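Local coordinates for protein putative polysaccharide binding proteins (DUF1812) (Bacteroides thetaiotaomicron VPI-5482, PDB 3GF8) that is a lipoprotein of the FimB/Mfa2 family that probably takes part in fimbrial assembly at the outer membrane, though its exact role is not established, at residues D184-L188 against R216-R221; R235-I239 against F271-W277. One frame throughout, in Å; residues are numbered along the deposited sequence.

Contact 1 (D184-L188 against R216-R221)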
# COMPACT_ATOMS: atom_id res chain seq x y z
N ASP A 184 -3.16 -6.04 12.84
CA ASP A 184 -2.21 -4.98 13.19
C ASP A 184 -1.45 -4.39 11.97
O ASP A 184 -0.51 -3.62 12.13
CB ASP A 184 -1.19 -5.50 14.24
CG ASP A 184 -0.29 -6.64 13.71
OD1 ASP A 184 -0.45 -7.14 12.56
OD2 ASP A 184 0.60 -7.05 14.45
N ASN A 185 -1.88 -4.77 10.76
CA ASN A 185 -1.27 -4.33 9.49
C ASN A 185 0.08 -5.01 9.20
O ASN A 185 0.78 -4.61 8.28
CB ASN A 185 -1.16 -2.79 9.41
CG ASN A 185 -1.24 -2.25 7.97
OD1 ASN A 185 -1.91 -2.82 7.10
ND2 ASN A 185 -0.57 -1.14 7.71
N SER A 186 0.44 -6.05 9.95
CA SER A 186 1.72 -6.71 9.70
C SER A 186 1.58 -7.77 8.63
O SER A 186 0.50 -8.35 8.41
CB SER A 186 2.29 -7.31 10.99
OG SER A 186 1.46 -8.38 11.46
N LEU A 187 2.68 -8.04 7.96
CA LEU A 187 2.71 -9.06 6.92
C LEU A 187 2.70 -10.45 7.56
O LEU A 187 3.62 -10.83 8.27
CB LEU A 187 3.91 -8.89 6.01
CG LEU A 187 3.86 -7.83 4.90
CD1 LEU A 187 3.53 -6.50 5.43
CD2 LEU A 187 5.23 -7.80 4.23
N LEU A 188 1.63 -11.19 7.32
CA LEU A 188 1.54 -12.60 7.70
C LEU A 188 2.31 -13.45 6.71
O LEU A 188 2.67 -13.00 5.62
CB LEU A 188 0.06 -13.03 7.73
CG LEU A 188 -0.84 -12.17 8.62
CD1 LEU A 188 -2.31 -12.67 8.66
CD2 LEU A 188 -0.27 -12.09 10.05
N ARG A 216 2.21 -3.63 0.79
CA ARG A 216 3.02 -2.75 1.61
C ARG A 216 4.48 -2.86 1.29
O ARG A 216 4.98 -3.99 1.06
CB ARG A 216 2.85 -3.08 3.09
CG ARG A 216 1.42 -2.85 3.60
CD ARG A 216 1.38 -2.86 5.10
NE ARG A 216 2.02 -1.66 5.63
CZ ARG A 216 2.58 -1.56 6.84
NH1 ARG A 216 2.63 -2.59 7.67
NH2 ARG A 216 3.10 -0.41 7.22
N LEU A 217 5.14 -1.70 1.20
CA LEU A 217 6.60 -1.64 1.14
C LEU A 217 7.14 -1.51 2.57
O LEU A 217 6.84 -0.56 3.26
CB LEU A 217 7.09 -0.49 0.24
CG LEU A 217 6.64 -0.65 -1.22
CD1 LEU A 217 6.70 0.67 -1.98
CD2 LEU A 217 7.46 -1.74 -1.92
N MSE A 218 7.92 -2.51 3.00
CA MSE A 218 8.43 -2.63 4.37
C MSE A 218 9.94 -2.43 4.45
O MSE A 218 10.73 -3.00 3.66
CB MSE A 218 8.09 -4.02 4.94
CG MSE A 218 6.57 -4.33 4.97
SE MSE A 218 5.48 -3.00 5.84
CE MSE A 218 6.19 -3.27 7.67
N GLU A 219 10.37 -1.63 5.42
CA GLU A 219 11.79 -1.33 5.52
C GLU A 219 12.61 -2.56 5.85
O GLU A 219 13.77 -2.62 5.49
CB GLU A 219 12.07 -0.20 6.51
CG GLU A 219 11.99 -0.49 7.94
CD GLU A 219 12.81 0.52 8.70
OE1 GLU A 219 14.06 0.40 8.64
OE2 GLU A 219 12.23 1.47 9.29
N ASP A 220 12.01 -3.54 6.49
CA ASP A 220 12.73 -4.74 6.83
C ASP A 220 12.54 -5.85 5.78
O ASP A 220 12.90 -7.00 6.06
CB ASP A 220 12.30 -5.23 8.23
CG ASP A 220 10.84 -5.61 8.31
OD1 ASP A 220 10.02 -5.18 7.45
OD2 ASP A 220 10.49 -6.34 9.26
N ARG A 221 11.99 -5.53 4.60
CA ARG A 221 11.91 -6.50 3.50
C ARG A 221 12.91 -6.22 2.39
O ARG A 221 13.52 -5.15 2.36
CB ARG A 221 10.49 -6.54 2.93
CG ARG A 221 9.50 -7.19 3.89
CD ARG A 221 9.33 -8.61 3.59
NE ARG A 221 8.53 -9.30 4.61
CZ ARG A 221 7.67 -10.30 4.37
NH1 ARG A 221 7.40 -10.71 3.14
NH2 ARG A 221 7.03 -10.86 5.38
O HOH W 1 5.10 -12.82 4.36

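Contact 2 (R235-I239 against F271-W277)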
# COMPACT_ATOMS: atom_id res chain seq x y z
N ARG A 235 17.35 -13.23 -16.76
CA ARG A 235 17.16 -12.08 -15.89
C ARG A 235 18.27 -11.09 -16.09
O ARG A 235 19.42 -11.45 -15.88
CB ARG A 235 17.13 -12.50 -14.43
CG ARG A 235 15.80 -13.05 -13.98
CD ARG A 235 15.67 -13.07 -12.46
NE ARG A 235 16.34 -14.21 -11.87
CZ ARG A 235 17.51 -14.18 -11.25
NH1 ARG A 235 18.19 -13.03 -11.08
NH2 ARG A 235 18.02 -15.32 -10.77
N VAL A 236 17.94 -9.85 -16.46
CA VAL A 236 18.95 -8.84 -16.78
C VAL A 236 19.09 -7.77 -15.72
O VAL A 236 20.01 -6.96 -15.78
CB VAL A 236 18.64 -8.14 -18.12
CG1 VAL A 236 18.74 -9.16 -19.28
CG2 VAL A 236 17.26 -7.50 -18.10
N PHE A 237 18.16 -7.74 -14.76
CA PHE A 237 18.13 -6.70 -13.72
C PHE A 237 17.37 -7.26 -12.52
O PHE A 237 16.27 -7.78 -12.64
CB PHE A 237 17.44 -5.45 -14.25
CG PHE A 237 17.73 -4.17 -13.46
CD1 PHE A 237 19.00 -3.64 -13.40
CD2 PHE A 237 16.69 -3.46 -12.87
CE1 PHE A 237 19.24 -2.43 -12.73
CE2 PHE A 237 16.93 -2.24 -12.20
CZ PHE A 237 18.19 -1.74 -12.12
N ASP A 238 17.98 -7.13 -11.35
CA ASP A 238 17.44 -7.74 -10.16
C ASP A 238 17.92 -6.97 -8.96
O ASP A 238 18.98 -7.26 -8.45
CB ASP A 238 17.85 -9.21 -10.08
CG ASP A 238 17.08 -9.96 -8.99
OD1 ASP A 238 16.38 -9.32 -8.18
OD2 ASP A 238 17.19 -11.20 -8.94
N ILE A 239 17.11 -6.00 -8.51
CA ILE A 239 17.53 -5.10 -7.45
C ILE A 239 16.58 -5.13 -6.27
O ILE A 239 15.44 -5.66 -6.33
CB ILE A 239 17.83 -3.65 -7.96
CG1 ILE A 239 16.61 -2.98 -8.62
CG2 ILE A 239 18.94 -3.69 -9.00
CD1 ILE A 239 15.71 -2.24 -7.70
N PHE A 271 15.14 4.54 -14.01
CA PHE A 271 16.49 4.00 -14.01
C PHE A 271 17.27 4.40 -15.26
O PHE A 271 16.80 4.22 -16.41
CB PHE A 271 16.45 2.48 -13.92
CG PHE A 271 15.75 1.98 -12.70
CD1 PHE A 271 14.38 1.91 -12.66
CD2 PHE A 271 16.47 1.59 -11.59
CE1 PHE A 271 13.74 1.47 -11.55
CE2 PHE A 271 15.83 1.14 -10.48
CZ PHE A 271 14.46 1.09 -10.45
N PHE A 272 18.46 4.94 -15.01
CA PHE A 272 19.43 5.28 -16.03
C PHE A 272 20.51 4.22 -15.99
O PHE A 272 21.28 4.15 -15.02
CB PHE A 272 20.00 6.67 -15.80
CG PHE A 272 18.99 7.73 -15.95
CD1 PHE A 272 18.11 8.00 -14.92
CD2 PHE A 272 18.85 8.41 -17.14
CE1 PHE A 272 17.13 8.96 -15.07
CE2 PHE A 272 17.87 9.36 -17.31
CZ PHE A 272 17.01 9.65 -16.28
N LEU A 273 20.54 3.38 -17.01
CA LEU A 273 21.36 2.16 -16.97
C LEU A 273 22.56 2.23 -17.88
O LEU A 273 22.57 2.93 -18.91
CB LEU A 273 20.53 0.97 -17.39
CG LEU A 273 19.26 0.79 -16.60
CD1 LEU A 273 18.31 0.00 -17.41
CD2 LEU A 273 19.64 0.07 -15.33
N SER A 274 23.58 1.49 -17.48
CA SER A 274 24.71 1.24 -18.34
C SER A 274 24.29 0.21 -19.40
O SER A 274 23.25 -0.46 -19.28
CB SER A 274 25.90 0.71 -17.52
OG SER A 274 25.71 -0.64 -17.13
N GLU A 275 25.14 0.07 -20.39
CA GLU A 275 25.05 -1.05 -21.34
C GLU A 275 25.04 -2.41 -20.69
O GLU A 275 24.57 -3.36 -21.28
CB GLU A 275 26.23 -1.01 -22.31
CG GLU A 275 26.22 0.20 -23.20
CD GLU A 275 27.04 0.01 -24.46
OE1 GLU A 275 27.83 -0.97 -24.53
OE2 GLU A 275 26.87 0.84 -25.39
N SER A 276 25.58 -2.53 -19.49
CA SER A 276 25.64 -3.81 -18.85
C SER A 276 24.59 -3.92 -17.75
O SER A 276 24.79 -4.65 -16.79
CB SER A 276 27.07 -4.05 -18.32
OG SER A 276 27.53 -2.95 -17.56
N TRP A 277 23.46 -3.22 -17.90
CA TRP A 277 22.34 -3.29 -16.95
C TRP A 277 22.67 -2.94 -15.50
O TRP A 277 22.08 -3.50 -14.59
CB TRP A 277 21.67 -4.66 -17.01
CG TRP A 277 20.88 -4.76 -18.24
CD1 TRP A 277 21.30 -5.20 -19.44
CD2 TRP A 277 19.53 -4.34 -18.42
NE1 TRP A 277 20.30 -5.08 -20.37
CE2 TRP A 277 19.20 -4.57 -19.76
CE3 TRP A 277 18.57 -3.80 -17.56
CZ2 TRP A 277 17.93 -4.30 -20.28
CZ3 TRP A 277 17.31 -3.52 -18.08
CH2 TRP A 277 17.01 -3.78 -19.42
O HOH W 2 21.57 -6.22 -14.05

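Contact 1 (D184-L188 against R216-R221)
The guanidinium of Arg216 is packed between Asn185 and the selenium of selenomethionine Met218, and this sandwich is the tight part of the contact. Asn185 ND2 lies over the centre of one guanidinium face, 3.3 Å from Arg216 CZ, with the amide plane tilted only 18° from that of the guanidinium. Met218 SE sits 3.3 Å above the opposite face. The near-parallel amide stacks on the guanidinium without bonding to it through ND2, because Asn185 ND2 and Arg216 NE are both donors; Asn185 ND2 gives a hydrogen bond to Asp148 OD1. Across the contact the direct polar link is a weak one, Arg216 NH1 to Asn185 O at 2.8 Å, bent to an N-H...O angle of 130°. A bend at chi3 (71°) turns the arginine tip across the amide, and a salt bridge from NH2 to Asp262 probably helps fix its rotation.

Leu187 fills the middle. Its CD1 branch reaches Met218 CG at 3.8 Å, while CD2 stands over the centre of the Arg221 guanidinium, 3.5 Å from Arg221 CZ. Beyond this leucine the contact becomes looser and wetter. Here a water bridges the segments, donating to Leu188 O at 2.7 Å and accepting from Arg221 NH2 at the guanidinium edge. Met218-Arg221 forms a type I beta turn closed by Arg221 N to Met218 O, and within it Glu219 N bonds Gln258 OE1 of helix 257-263.

Both segments are loops. The one at 184-188 follows strand 180-182, with Leu187 resting on Leu181, whereas 216-221 links strands 209-214 and 224-229 and lies against helix 257-263 through Leu217 and Met218, while Arg221 pairs with Glu176 at the end of strand 170-176.

Contact 2 (R235-I239 against F271-W277)
Val236 meets Trp277 face on: its CG2 methyl stands 3.7 Å from the centroid of the indole six-membered ring and only 2° off the ring normal, a CH-pi contact over the face. CG2, the branch set between the backbone N and the carbonyl carbon, is the one that reaches over the indole. Phe237, the next residue, also turns inward. Its CG is anti to the backbone N (chi1 -161°), which directs the ring toward Phe271 while CB stays beside Trp277 CE3, and the edge of Phe237 is presented to the face of Phe271 in an offset edge-to-face pair, with centroids 5.5 Å apart and planes at 80°. Leu273 CD2 packs obliquely on Phe237 CE1 at 3.6 Å. At another part of the ring edge, near its plane, Trp277 O approaches Phe237 CD1 to 3.3 Å.

Two consecutive residues can face the same way because the strand is distorted here: Val236 and Phe237 both lie opposite Leu227 of the adjoining strand 224-229, a classic beta bulge. The packing thus brings an outermost strand of one sheet against the end of strand 266-273 and the type I turn that follows it, Ser274-Trp277, closed by Trp277 N to Ser274 O. A water donates to Trp277 O at 2.8 Å; its approach to Val236 O is too short to be relied on.

Farther out, Ile239 CG2 covers one face of Phe237 near its rim. Tyr244 of helix 241-246 touches both Ile239 and Phe271, Phe156 meets the Phe271 ring with nearly parallel planes, and Tyr170 meets Trp277 edge-to-face.

In the fold
The two contacts differ in depth and chemistry. The centre of contact 1 lies about 10 Å from that of the chain, yet this contact is only partly buried, and joins two loops; contact 2, its centre about 26 Å from that of the chain, is a buried contact joining strand 235-240 to strand 266-273 and its following turn. Contact 1 mixes a leucine and a selenomethionine with arginines, an amide and acidic neighbours; aromatic and aliphatic groups make up contact 2. The one direct hydrogen bond between segments, a weak one, is in contact 1. Strand 224-229 relates the two, following loop 216-221 and pairing with strand 235-240. Their centres are 27 Å apart, and their nearest atoms, about 9 Å apart, do not touch.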